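PDB 4JX2: DUF5624 domain-containing protein from Legionella pneumophila subsp. pneumophila, which is of unknown function but is probably secreted and combines alpha helices with a small mixed beta sheet in an unusual way. Local coordinates for residues Ala185-Gly190 against Lys217-Pro222. Sequence-based numbering, arbitrary orientation.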
ATOM      1  N   ALA A 185      26.294 -13.465  22.508  1.00 37.38           N
ATOM      2  CA  ALA A 185      26.094 -12.376  21.562  1.00 36.23           C
ATOM      3  C   ALA A 185      26.911 -11.154  21.960  1.00 40.35           C
ATOM      4  O   ALA A 185      27.639 -10.619  21.123  1.00 40.09           O
ATOM      5  CB  ALA A 185      24.622 -12.024  21.478  1.00 36.15           C
ATOM      6  N   CYS A 186      26.841 -10.744  23.241  1.00 37.53           N
ATOM      7  CA  CYS A 186      27.603  -9.598  23.753  1.00 37.71           C
ATOM      8  C   CYS A 186      29.100  -9.852  23.637  1.00 39.96           C
ATOM      9  O   CYS A 186      29.836  -8.988  23.159  1.00 39.13           O
ATOM     10  CB  CYS A 186      27.205  -9.268  25.187  1.00 39.03           C
ATOM     11  SG  CYS A 186      25.505  -8.670  25.359  1.00 42.61           S
ATOM     12  N   SER A 187      29.536 -11.051  24.037  1.00 36.55           N
ATOM     13  CA  SER A 187      30.935 -11.464  23.997  1.00 37.07           C
ATOM     14  C   SER A 187      31.468 -11.463  22.537  1.00 41.03           C
ATOM     15  O   SER A 187      32.543 -10.919  22.275  1.00 41.85           O
ATOM     16  CB  SER A 187      31.081 -12.841  24.638  1.00 39.65           C
ATOM     17  OG  SER A 187      32.439 -13.242  24.704  1.00 45.74           O
HETATM   18  N   MSE A 188      30.697 -12.039  21.598  1.00 34.68           N
HETATM   19  CA  MSE A 188      31.068 -12.113  20.194  1.00 32.84           C
HETATM   20  C   MSE A 188      31.176 -10.710  19.574  1.00 39.08           C
HETATM   21  O   MSE A 188      32.248 -10.348  19.089  1.00 40.15           O
HETATM   22  CB  MSE A 188      30.050 -12.972  19.446  1.00 32.94           C
HETATM   23  CG  MSE A 188      30.319 -13.075  17.976  1.00 38.10           C
HETATM   24 SE   MSE A 188      29.110 -14.350  17.175  0.75 43.30          SE
HETATM   25  CE  MSE A 188      30.099 -14.731  15.561  1.00 39.67           C
ATOM     26  N   ALA A 189      30.078  -9.931  19.607  1.00 35.53           N
ATOM     27  CA  ALA A 189      29.994  -8.573  19.052  1.00 35.45           C
ATOM     28  C   ALA A 189      30.971  -7.612  19.711  1.00 40.30           C
ATOM     29  O   ALA A 189      31.589  -6.811  19.010  1.00 40.89           O
ATOM     30  CB  ALA A 189      28.578  -8.042  19.198  1.00 35.69           C
ATOM     31  N   GLY A 190      31.098  -7.693  21.041  1.00 36.50           N
ATOM     32  CA  GLY A 190      32.016  -6.871  21.822  1.00 36.08           C
ATOM     33  C   GLY A 190      33.460  -7.079  21.427  1.00 39.34           C
ATOM     34  O   GLY A 190      34.143  -6.129  21.040  1.00 40.27           O
ATOM     35  N   LYS A 217      36.518 -18.515  14.436  1.00 50.25           N
ATOM     36  CA  LYS A 217      37.129 -19.601  15.215  1.00 51.66           C
ATOM     37  C   LYS A 217      36.765 -19.537  16.706  1.00 56.10           C
ATOM     38  O   LYS A 217      36.428 -20.577  17.275  1.00 56.31           O
ATOM     39  CB  LYS A 217      38.657 -19.639  15.038  1.00 55.78           C
ATOM     40  CG  LYS A 217      39.106 -20.098  13.644  1.00 77.30           C
ATOM     41  CD  LYS A 217      40.569 -19.725  13.383  1.00 88.58           C
ATOM     42  CE  LYS A 217      41.042 -20.029  11.980  1.00 91.94           C
ATOM     43  NZ  LYS A 217      42.426 -19.531  11.752  1.00 94.20           N
ATOM     44  N   THR A 218      36.789 -18.332  17.323  1.00 51.45           N
ATOM     45  CA  THR A 218      36.456 -18.152  18.748  1.00 49.91           C
ATOM     46  C   THR A 218      34.944 -18.266  18.994  1.00 51.48           C
ATOM     47  O   THR A 218      34.530 -18.840  20.004  1.00 52.60           O
ATOM     48  CB  THR A 218      36.959 -16.795  19.224  1.00 51.44           C
ATOM     49  OG1 THR A 218      38.259 -16.572  18.684  1.00 52.38           O
ATOM     50  CG2 THR A 218      36.970 -16.670  20.740  1.00 45.58           C
ATOM     51  N   TYR A 219      34.130 -17.706  18.088  1.00 44.05           N
ATOM     52  CA  TYR A 219      32.677 -17.696  18.211  1.00 41.20           C
ATOM     53  C   TYR A 219      32.065 -18.447  17.002  1.00 43.62           C
ATOM     54  O   TYR A 219      31.644 -17.819  16.028  1.00 43.33           O
ATOM     55  CB  TYR A 219      32.185 -16.240  18.344  1.00 39.82           C
ATOM     56  CG  TYR A 219      32.762 -15.533  19.552  1.00 40.35           C
ATOM     57  CD1 TYR A 219      32.199 -15.693  20.814  1.00 41.69           C
ATOM     58  CD2 TYR A 219      33.875 -14.701  19.436  1.00 41.25           C
ATOM     59  CE1 TYR A 219      32.731 -15.051  21.933  1.00 42.31           C
ATOM     60  CE2 TYR A 219      34.412 -14.046  20.547  1.00 42.01           C
ATOM     61  CZ  TYR A 219      33.842 -14.234  21.797  1.00 48.91           C
ATOM     62  OH  TYR A 219      34.372 -13.610  22.908  1.00 48.06           O
ATOM     63  N   PRO A 220      32.048 -19.806  17.049  1.00 39.37           N
ATOM     64  CA  PRO A 220      31.607 -20.594  15.879  1.00 38.54           C
ATOM     65  C   PRO A 220      30.138 -20.479  15.482  1.00 40.33           C
ATOM     66  O   PRO A 220      29.850 -20.726  14.313  1.00 40.39           O
ATOM     67  CB  PRO A 220      31.943 -22.039  16.276  1.00 41.04           C
ATOM     68  CG  PRO A 220      32.016 -22.023  17.737  1.00 45.25           C
ATOM     69  CD  PRO A 220      32.579 -20.698  18.096  1.00 40.90           C
ATOM     70  N   ILE A 221      29.224 -20.141  16.413  1.00 35.22           N
ATOM     71  CA  ILE A 221      27.816 -19.939  16.070  1.00 33.22           C
ATOM     72  C   ILE A 221      27.730 -18.579  15.367  1.00 39.14           C
ATOM     73  O   ILE A 221      28.076 -17.558  15.972  1.00 39.24           O
ATOM     74  CB  ILE A 221      26.849 -20.033  17.282  1.00 35.34           C
ATOM     75  CG1 ILE A 221      26.961 -21.391  18.002  1.00 37.01           C
ATOM     76  CG2 ILE A 221      25.397 -19.762  16.835  1.00 34.06           C
ATOM     77  CD1 ILE A 221      26.667 -21.314  19.519  1.00 44.67           C
ATOM     78  N   PRO A 222      27.306 -18.522  14.089  1.00 36.31           N
ATOM     79  CA  PRO A 222      27.206 -17.209  13.415  1.00 35.74           C
ATOM     80  C   PRO A 222      26.333 -16.214  14.178  1.00 41.54           C
ATOM     81  O   PRO A 222      25.366 -16.631  14.824  1.00 42.54           O
ATOM     82  CB  PRO A 222      26.538 -17.551  12.076  1.00 36.35           C
ATOM     83  CG  PRO A 222      26.830 -18.983  11.857  1.00 41.24           C
ATOM     84  CD  PRO A 222      26.874 -19.626  13.207  1.00 37.24           C
TER
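S187 meets Y219 where a tyrosine from a loop lays its ring face against a helix, the ring of Y219 using its hydroxyl and one face at once. The phenol OH of Y219 donates to S187 OG at 2.7 Å, with the serine oxygen lying at the ring edge, near the ring plane. S187 OG is also hydrogen-bonded to the carbonyl of P427, and N191, one residue beyond 185-190, bonds the same phenol oxygen; the buried hydroxyl pair is thus tied to both the helix and the C-terminal tail. The contact joins the middle of helix 175-197 to the irregular connection between helices 205-213 and 223-247, both within the DUF5624 family region. Next along the helix, M188, a selenomethionine, turns its backbone to the ring: its CA sits 3.6 Å from the ring centroid, 2° off the normal, a CH-pi contact almost exactly over the centre. From there the side chain runs back past the tyrosine in the opposite sense, CG reaching 3.7 Å from Y219 CB. SE forms an oblique Met-aromatic contact, 5.5 Å from the ring centroid and 50° off its normal. Because the chain stays extended beyond CG (chi2 173°), CE passes the ring altogether and ends facing two loop carbonyl oxygens, 3.5 Å from Y219 O and the same distance from I221 O. The latter accepts a hydrogen bond from the hydroxyl of Y184, while F212 and Y223 of the flanking helices also pack against the M188 side chain.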